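Local coordinates for protein vacuolar aminopeptidase 1 (Saccharomyces cerevisiae, PDB 5JGF) that removes N-terminal amino acids, preferably neutral or hydrophobic ones, from peptides and proteins in the vacuole, and travels there as the major Cvt pathway cargo, at residues D[257-262]-D[439-444]; D[346-351]-D[433-438]. All blocks are in the same frame, centred on the assembly; numbering follows the deposited sequence.

In the fold
Strand 255-258 comes first and leads through a short loop into helix 261-278. The chain then builds strand 339-347 and later strand 426-434, which lie side by side in the mixed nine-strand sheet. Contact 2 joins the ends of these two and closes a loop of 81 residues. After a short turn, strand 442-445 returns to strand 255-258 in the small antiparallel sheet. This is contact 1, which closes a loop of 176 residues with contact 2 nested inside. The two touch where Thr-444 OG1 bonds to Ala-433 O. They also share a zinc ion, bound by Asp-262 and His-438. Together they tie both sheets to the metal site.

Contact 1: D[257-262]-D[439-444]; sequences FAPRLD and SIRAAT. With ZN (zinc ion), chain L; ZN (zinc ion), chain K.
Arg-441 lies along the strand end at Phe-257 to Pro-259. From CB, a chi1 of -169° starts an extended chain that runs past Ala-258 to Phe-257. CG passes the carbonyl carbon of Ala-258, CD carries the chain on, and Arg-441 NE comes 4.1 Å from Phe-257 CB. At the tip, Phe-257 O and Ala-258 CA lie over one face of the guanidinium, and Arg-441 NH2 is 3.8 Å from Pro-259 CD. NH1 bonds to Lys-245 O and forms a salt bridge with Asp-131 of a second subunit.

Ala-258 and Ala-442 form an antiparallel hydrogen-bonded pair. Ala-258 N bonds to Ala-442 O at 3.0 Å, and Ala-442 N returns the bond to Ala-258 O at 2.9 Å. Leu-261 CD1 packs 3.7 Å from Ala-442 CB, and Phe-257 CD1 meets Ala-443 CB at its ring edge. Water 1 links Arg-260 N to Ser-439 O.

Asp-262, next after Leu-261, bridges both zinc ions, with OD1 on one and OD2 on the other. The packing and pairing lie just before it in the chain and are consistent with a steady position for this zinc ligand. The charge of Arg-441 is probably balanced by Asp-131 of the second subunit.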
ATOM      1  N   PHE D 257      17.104 -41.603 -10.893  1.00 11.75           N
ATOM      2  CA  PHE D 257      17.439 -40.268 -10.408  1.00 12.39           C
ATOM      3  C   PHE D 257      18.852 -39.964 -10.881  1.00 12.62           C
ATOM      4  O   PHE D 257      19.763 -40.765 -10.679  1.00 13.11           O
ATOM      5  CB  PHE D 257      17.411 -40.211  -8.873  1.00 12.39           C
ATOM      6  CG  PHE D 257      16.140 -40.739  -8.253  1.00 12.79           C
ATOM      7  CD1 PHE D 257      14.909 -40.554  -8.872  1.00 11.45           C
ATOM      8  CD2 PHE D 257      16.176 -41.375  -7.014  1.00 13.60           C
ATOM      9  CE1 PHE D 257      13.730 -40.992  -8.267  1.00 12.10           C
ATOM     10  CE2 PHE D 257      15.001 -41.816  -6.399  1.00 12.25           C
ATOM     11  CZ  PHE D 257      13.778 -41.623  -7.026  1.00 14.41           C
ATOM     12  N   ALA D 258      19.041 -38.810 -11.502  1.00 13.63           N
ATOM     13  CA  ALA D 258      20.364 -38.457 -11.994  1.00 11.92           C
ATOM     14  C   ALA D 258      20.427 -37.002 -12.396  1.00 12.65           C
ATOM     15  O   ALA D 258      19.408 -36.384 -12.707  1.00 11.94           O
ATOM     16  CB  ALA D 258      20.734 -39.341 -13.198  1.00 13.06           C
ATOM     17  N   PRO D 259      21.638 -36.432 -12.401  1.00 12.69           N
ATOM     18  CA  PRO D 259      21.796 -35.032 -12.782  1.00 12.35           C
ATOM     19  C   PRO D 259      21.937 -34.875 -14.289  1.00 15.07           C
ATOM     20  O   PRO D 259      22.226 -35.839 -15.005  1.00 11.69           O
ATOM     21  CB  PRO D 259      23.075 -34.631 -12.066  1.00 14.93           C
ATOM     22  CG  PRO D 259      23.909 -35.888 -12.211  1.00 13.60           C
ATOM     23  CD  PRO D 259      22.901 -36.977 -11.862  1.00 12.83           C
ATOM     24  N   ARG D 260      21.699 -33.654 -14.754  1.00 11.85           N
ATOM     25  CA  ARG D 260      21.864 -33.296 -16.156  1.00 14.04           C
ATOM     26  C   ARG D 260      21.095 -34.133 -17.186  1.00 14.17           C
ATOM     27  O   ARG D 260      21.607 -34.404 -18.271  1.00 13.76           O
ATOM     28  CB  ARG D 260      23.372 -33.299 -16.460  1.00 13.45           C
ATOM     29  CG  ARG D 260      24.192 -32.524 -15.401  1.00 13.07           C
ATOM     30  CD  ARG D 260      25.709 -32.592 -15.612  1.00 12.90           C
ATOM     31  NE  ARG D 260      26.283 -33.918 -15.370  1.00 12.69           N
ATOM     32  CZ  ARG D 260      26.667 -34.383 -14.182  1.00 14.64           C
ATOM     33  NH1 ARG D 260      27.180 -35.606 -14.085  1.00 12.67           N
ATOM     34  NH2 ARG D 260      26.553 -33.635 -13.091  1.00 11.96           N
ATOM     35  N   LEU D 261      19.864 -34.524 -16.857  1.00 14.94           N
ATOM     36  CA  LEU D 261      19.036 -35.305 -17.781  1.00 13.77           C
ATOM     37  C   LEU D 261      18.666 -34.489 -19.028  1.00 15.50           C
ATOM     38  O   LEU D 261      18.595 -35.017 -20.130  1.00 13.96           O
ATOM     39  CB  LEU D 261      17.761 -35.795 -17.078  1.00 14.23           C
ATOM     40  CG  LEU D 261      17.895 -36.790 -15.923  1.00 13.86           C
ATOM     41  CD1 LEU D 261      16.507 -37.255 -15.499  1.00 13.91           C
ATOM     42  CD2 LEU D 261      18.733 -37.991 -16.367  1.00 13.62           C
ATOM     43  N   ASP D 262      18.420 -33.201 -18.843  1.00 16.60           N
ATOM     44  CA  ASP D 262      18.078 -32.303 -19.937  1.00 18.55           C
ATOM     45  C   ASP D 262      19.391 -31.770 -20.527  1.00 19.14           C
ATOM     46  O   ASP D 262      20.080 -31.006 -19.856  1.00 17.53           O
ATOM     47  CB  ASP D 262      17.261 -31.137 -19.358  1.00 16.62           C
ATOM     48  CG  ASP D 262      16.868 -30.094 -20.393  1.00 17.79           C
ATOM     49  OD1 ASP D 262      17.135 -30.281 -21.592  1.00 14.48           O
ATOM     50  OD2 ASP D 262      16.253 -29.074 -20.004  1.00 13.78           O
ATOM     51  N   SER D 439      16.640 -29.045 -12.468  1.00  9.58           N
ATOM     52  CA  SER D 439      17.079 -29.178 -11.087  1.00 11.19           C
ATOM     53  C   SER D 439      18.523 -29.665 -11.204  1.00 11.84           C
ATOM     54  O   SER D 439      18.983 -29.990 -12.301  1.00  9.46           O
ATOM     55  CB  SER D 439      16.260 -30.243 -10.353  1.00 11.84           C
ATOM     56  OG  SER D 439      16.883 -30.581  -9.121  1.00 13.44           O
ATOM     57  N   ILE D 440      19.245 -29.719 -10.094  1.00 11.81           N
ATOM     58  CA  ILE D 440      20.612 -30.218 -10.147  1.00 10.09           C
ATOM     59  C   ILE D 440      20.545 -31.753 -10.195  1.00 11.96           C
ATOM     60  O   ILE D 440      21.489 -32.416 -10.629  1.00 11.64           O
ATOM     61  CB  ILE D 440      21.443 -29.739  -8.934  1.00 11.25           C
ATOM     62  CG1 ILE D 440      22.928 -30.005  -9.200  1.00 11.01           C
ATOM     63  CG2 ILE D 440      20.967 -30.423  -7.655  1.00  9.50           C
ATOM     64  CD1 ILE D 440      23.863 -29.444  -8.148  1.00 11.91           C
ATOM     65  N   ARG D 441      19.422 -32.317  -9.758  1.00 11.21           N
ATOM     66  CA  ARG D 441      19.239 -33.773  -9.798  1.00 11.34           C
ATOM     67  C   ARG D 441      17.785 -34.066 -10.155  1.00 15.03           C
ATOM     68  O   ARG D 441      16.871 -33.848  -9.351  1.00 13.72           O
ATOM     69  CB  ARG D 441      19.607 -34.410  -8.453  1.00 11.90           C
ATOM     70  CG  ARG D 441      19.712 -35.944  -8.485  1.00 11.20           C
ATOM     71  CD  ARG D 441      20.219 -36.464  -7.144  1.00 12.21           C
ATOM     72  NE  ARG D 441      20.326 -37.923  -7.057  1.00 15.20           N
ATOM     73  CZ  ARG D 441      21.295 -38.654  -7.607  1.00 16.59           C
ATOM     74  NH1 ARG D 441      21.296 -39.971  -7.453  1.00 15.79           N
ATOM     75  NH2 ARG D 441      22.259 -38.076  -8.314  1.00 16.51           N
ATOM     76  N   ALA D 442      17.579 -34.561 -11.373  1.00 12.54           N
ATOM     77  CA  ALA D 442      16.243 -34.843 -11.878  1.00 11.16           C
ATOM     78  C   ALA D 442      15.838 -36.311 -11.814  1.00 10.80           C
ATOM     79  O   ALA D 442      16.537 -37.138 -11.223  1.00 11.23           O
ATOM     80  CB  ALA D 442      16.129 -34.329 -13.318  1.00 11.26           C
ATOM     81  N   ALA D 443      14.701 -36.629 -12.425  1.00 10.41           N
ATOM     82  CA  ALA D 443      14.206 -38.000 -12.417  1.00 11.69           C
ATOM     83  C   ALA D 443      13.352 -38.345 -13.627  1.00 11.45           C
ATOM     84  O   ALA D 443      12.661 -37.495 -14.180  1.00 12.94           O
ATOM     85  CB  ALA D 443      13.402 -38.251 -11.144  1.00 11.21           C
ATOM     86  N   THR D 444      13.406 -39.610 -14.027  1.00 12.02           N
ATOM     87  CA  THR D 444      12.605 -40.099 -15.138  1.00 12.08           C
ATOM     88  C   THR D 444      12.296 -41.562 -14.822  1.00 12.39           C
ATOM     89  O   THR D 444      12.662 -42.050 -13.752  1.00 10.42           O
ATOM     90  CB  THR D 444      13.364 -39.969 -16.490  1.00 12.76           C
ATOM     91  OG1 THR D 444      12.493 -40.338 -17.567  1.00 13.17           O
ATOM     92  CG2 THR D 444      14.605 -40.851 -16.508  1.00 14.20           C
TER
HETATM   93 ZN    ZN L 602      16.683 -27.185 -20.551  1.00 16.19          ZN
HETATM   94 ZN    ZN K 601      16.407 -29.297 -23.157  1.00 15.68          ZN
HETATM   95  O   HOH W   1      19.367 -32.462 -13.381  1.00 11.73           O
HETATM   96  O   HOH W   2      14.156 -29.483 -22.295  1.00 13.45           O
HETATM   97  O   HOH W   3      16.415 -27.320 -22.631  1.00 22.31           O

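Contact 2: D[346-351]-D[433-438]. With ZN (zinc ion), chain L.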
ATOM      1  N   ASN D 346      10.789 -33.408 -22.148  1.00 12.05           N
ATOM      2  CA  ASN D 346       9.629 -32.599 -21.821  1.00 12.91           C
ATOM      3  C   ASN D 346       9.220 -32.947 -20.391  1.00 13.13           C
ATOM      4  O   ASN D 346       9.936 -33.673 -19.697  1.00 12.63           O
ATOM      5  CB  ASN D 346       8.474 -32.800 -22.815  1.00 14.14           C
ATOM      6  CG  ASN D 346       8.413 -34.200 -23.371  1.00 16.83           C
ATOM      7  OD1 ASN D 346       8.567 -35.174 -22.644  1.00 17.34           O
ATOM      8  ND2 ASN D 346       8.165 -34.307 -24.675  1.00 18.20           N
ATOM      9  N   HIS D 347       8.070 -32.456 -19.952  1.00 12.37           N
ATOM     10  CA  HIS D 347       7.668 -32.642 -18.563  1.00 12.48           C
ATOM     11  C   HIS D 347       6.761 -33.788 -18.154  1.00 12.02           C
ATOM     12  O   HIS D 347       5.629 -33.895 -18.620  1.00 11.82           O
ATOM     13  CB  HIS D 347       7.034 -31.344 -18.059  1.00 11.29           C
ATOM     14  CG  HIS D 347       7.864 -30.126 -18.313  1.00 13.35           C
ATOM     15  ND1 HIS D 347       8.992 -29.827 -17.580  1.00 13.78           N
ATOM     16  CD2 HIS D 347       7.735 -29.135 -19.228  1.00 15.73           C
ATOM     17  CE1 HIS D 347       9.523 -28.704 -18.031  1.00 14.71           C
ATOM     18  NE2 HIS D 347       8.780 -28.264 -19.032  1.00 15.45           N
ATOM     19  N   LEU D 348       7.262 -34.629 -17.255  1.00 11.95           N
ATOM     20  CA  LEU D 348       6.459 -35.716 -16.716  1.00 12.20           C
ATOM     21  C   LEU D 348       5.459 -35.069 -15.767  1.00 13.84           C
ATOM     22  O   LEU D 348       5.759 -34.055 -15.135  1.00 12.09           O
ATOM     23  CB  LEU D 348       7.314 -36.684 -15.894  1.00 13.46           C
ATOM     24  CG  LEU D 348       7.994 -37.866 -16.575  1.00 14.96           C
ATOM     25  CD1 LEU D 348       8.839 -38.617 -15.544  1.00 12.05           C
ATOM     26  CD2 LEU D 348       6.937 -38.790 -17.174  1.00 12.89           C
ATOM     27  N   TYR D 349       4.274 -35.653 -15.669  1.00 12.89           N
ATOM     28  CA  TYR D 349       3.262 -35.153 -14.756  1.00 14.41           C
ATOM     29  C   TYR D 349       3.841 -35.200 -13.341  1.00 13.65           C
ATOM     30  O   TYR D 349       4.376 -36.227 -12.926  1.00 13.03           O
ATOM     31  CB  TYR D 349       2.031 -36.055 -14.815  1.00 13.59           C
ATOM     32  CG  TYR D 349       0.914 -35.652 -13.878  1.00 14.15           C
ATOM     33  CD1 TYR D 349       0.102 -34.555 -14.160  1.00 16.51           C
ATOM     34  CD2 TYR D 349       0.660 -36.379 -12.715  1.00 15.00           C
ATOM     35  CE1 TYR D 349      -0.946 -34.192 -13.306  1.00 18.03           C
ATOM     36  CE2 TYR D 349      -0.382 -36.025 -11.855  1.00 17.13           C
ATOM     37  CZ  TYR D 349      -1.179 -34.932 -12.159  1.00 17.62           C
ATOM     38  OH  TYR D 349      -2.214 -34.582 -11.322  1.00 21.08           O
ATOM     39  N   ASN D 350       3.758 -34.090 -12.612  1.00 14.14           N
ATOM     40  CA  ASN D 350       4.234 -34.057 -11.226  1.00 13.09           C
ATOM     41  C   ASN D 350       2.944 -34.051 -10.408  1.00 13.02           C
ATOM     42  O   ASN D 350       2.217 -33.059 -10.401  1.00 13.01           O
ATOM     43  CB  ASN D 350       5.036 -32.783 -10.940  1.00 11.26           C
ATOM     44  CG  ASN D 350       5.609 -32.764  -9.533  1.00 12.19           C
ATOM     45  OD1 ASN D 350       4.962 -33.217  -8.589  1.00 10.37           O
ATOM     46  ND2 ASN D 350       6.820 -32.232  -9.383  1.00 12.33           N
ATOM     47  N   PRO D 351       2.644 -35.159  -9.710  1.00 13.29           N
ATOM     48  CA  PRO D 351       1.423 -35.274  -8.905  1.00 13.61           C
ATOM     49  C   PRO D 351       1.190 -34.228  -7.822  1.00 13.83           C
ATOM     50  O   PRO D 351       0.056 -34.044  -7.377  1.00 14.63           O
ATOM     51  CB  PRO D 351       1.520 -36.691  -8.338  1.00 13.41           C
ATOM     52  CG  PRO D 351       2.994 -36.877  -8.166  1.00 13.95           C
ATOM     53  CD  PRO D 351       3.541 -36.304  -9.461  1.00 12.71           C
ATOM     54  N   ALA D 433      10.160 -37.776 -21.371  1.00 13.40           N
ATOM     55  CA  ALA D 433       9.708 -36.898 -20.302  1.00 13.24           C
ATOM     56  C   ALA D 433      10.453 -37.143 -18.999  1.00 12.36           C
ATOM     57  O   ALA D 433      10.875 -38.261 -18.711  1.00 13.31           O
ATOM     58  CB  ALA D 433       8.206 -37.073 -20.085  1.00 12.08           C
ATOM     59  N   GLN D 434      10.612 -36.085 -18.212  1.00 12.18           N
ATOM     60  CA  GLN D 434      11.291 -36.190 -16.930  1.00 12.68           C
ATOM     61  C   GLN D 434      10.653 -35.265 -15.906  1.00 12.69           C
ATOM     62  O   GLN D 434       9.924 -34.334 -16.250  1.00 12.46           O
ATOM     63  CB  GLN D 434      12.772 -35.816 -17.062  1.00 12.75           C
ATOM     64  CG  GLN D 434      13.005 -34.379 -17.513  1.00 12.60           C
ATOM     65  CD  GLN D 434      14.405 -33.894 -17.204  1.00 16.10           C
ATOM     66  OE1 GLN D 434      14.723 -33.552 -16.057  1.00 16.52           O
ATOM     67  NE2 GLN D 434      15.257 -33.869 -18.218  1.00 12.11           N
ATOM     68  N   LEU D 435      10.933 -35.539 -14.640  1.00 12.39           N
ATOM     69  CA  LEU D 435      10.441 -34.715 -13.546  1.00 12.39           C
ATOM     70  C   LEU D 435      11.565 -33.753 -13.203  1.00 11.99           C
ATOM     71  O   LEU D 435      12.726 -34.014 -13.517  1.00 11.70           O
ATOM     72  CB  LEU D 435      10.157 -35.568 -12.308  1.00 11.98           C
ATOM     73  CG  LEU D 435       8.885 -36.410 -12.244  1.00 11.36           C
ATOM     74  CD1 LEU D 435       8.964 -37.349 -11.046  1.00 12.52           C
ATOM     75  CD2 LEU D 435       7.675 -35.493 -12.135  1.00 12.54           C
ATOM     76  N   SER D 436      11.210 -32.634 -12.582  1.00 11.23           N
ATOM     77  CA  SER D 436      12.196 -31.670 -12.114  1.00 12.45           C
ATOM     78  C   SER D 436      13.219 -31.188 -13.134  1.00 12.22           C
ATOM     79  O   SER D 436      14.411 -31.120 -12.830  1.00 11.11           O
ATOM     80  CB  SER D 436      12.937 -32.271 -10.914  1.00 13.60           C
ATOM     81  OG  SER D 436      12.027 -32.845  -9.986  1.00 15.62           O
ATOM     82  N   MET D 437      12.768 -30.845 -14.332  1.00 11.18           N
ATOM     83  CA  MET D 437      13.689 -30.359 -15.348  1.00 12.67           C
ATOM     84  C   MET D 437      14.435 -29.140 -14.788  1.00 12.21           C
ATOM     85  O   MET D 437      13.850 -28.312 -14.089  1.00 12.47           O
ATOM     86  CB  MET D 437      12.920 -29.974 -16.612  1.00 12.62           C
ATOM     87  CG  MET D 437      13.785 -29.877 -17.849  1.00 14.26           C
ATOM     88  SD  MET D 437      12.827 -29.414 -19.287  1.00 19.71           S
ATOM     89  CE  MET D 437      11.773 -30.855 -19.480  1.00 15.02           C
ATOM     90  N   HIS D 438      15.728 -29.061 -15.090  1.00 10.45           N
ATOM     91  CA  HIS D 438      16.608 -27.976 -14.650  1.00 10.68           C
ATOM     92  C   HIS D 438      17.026 -28.001 -13.186  1.00 11.23           C
ATOM     93  O   HIS D 438      17.688 -27.078 -12.705  1.00 11.66           O
ATOM     94  CB  HIS D 438      16.017 -26.608 -15.001  1.00 10.70           C
ATOM     95  CG  HIS D 438      16.089 -26.289 -16.461  1.00 11.51           C
ATOM     96  ND1 HIS D 438      15.817 -25.036 -16.967  1.00 10.78           N
ATOM     97  CD2 HIS D 438      16.405 -27.065 -17.526  1.00 12.43           C
ATOM     98  CE1 HIS D 438      15.962 -25.054 -18.282  1.00 13.43           C
ATOM     99  NE2 HIS D 438      16.318 -26.272 -18.644  1.00 11.65           N
TER
HETATM  100 ZN    ZN L 602      16.683 -27.185 -20.551  1.00 16.19          ZN
HETATM  101  O   HOH W   4       9.871 -31.494 -15.490  1.00 11.89           O
HETATM  102  O   HOH W   5       8.570 -31.870 -11.828  1.00 16.76           O
HETATM  103  O   HOH W   3      16.415 -27.320 -22.631  1.00 22.31           O
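The His-347 ring has the methyl of Met-437 over one face. Met-437 CE sits 3.7 Å from the centroid of the His-347 ring, 28° off the normal, which makes a CH-pi contact. It is offset toward the rim, and Met-437 SD lies obliquely, 3.6 Å from His-347 CE1. The side chains of His-347 and Met-437 cross at about a right angle. Met-437 gets there with CG anti to its backbone N (chi1 -162°) and a bend at the sulfur. Water 4 lies at the ring edge, in plane, 2.8 Å from His-347 ND1. The same water donates to Gln-434 O and accepts from Met-437 N, so it probably steadies the ring's rotation.

The amide of Asn-346 turns OD1 to Ala-433, 3.2 Å from Ala-433 CB. Its ND2 bonds to Ser-372 and Thr-370, on the strand beyond that of Ala-433.

Two backbone bonds join the strand ends. Gln-434 N gives to Asn-346 O, and Leu-348 N gives to Gln-434 O at 2.9 Å in a nearly straight bond. Leu-348 leans across the junction, with Leu-348 CG 3.6 Å from Ala-433 CB. Leu-435 CD2 reaches on to Tyr-349 O and Asn-350 CA. Water 5 accepts from both Asn-350 ND2 and Ser-436 N.

At the far end, His-438 NE2 binds zinc at 2.1 Å. As in related enzymes, His-347 and His-169 of the second subunit, whose ring meets that of His-438, probably bind substrate. Two parallel strands thus end beside a two-zinc centre, as expected of the M18 metalloaminopeptidase active site, here probably completed by His-169 of the second subunit.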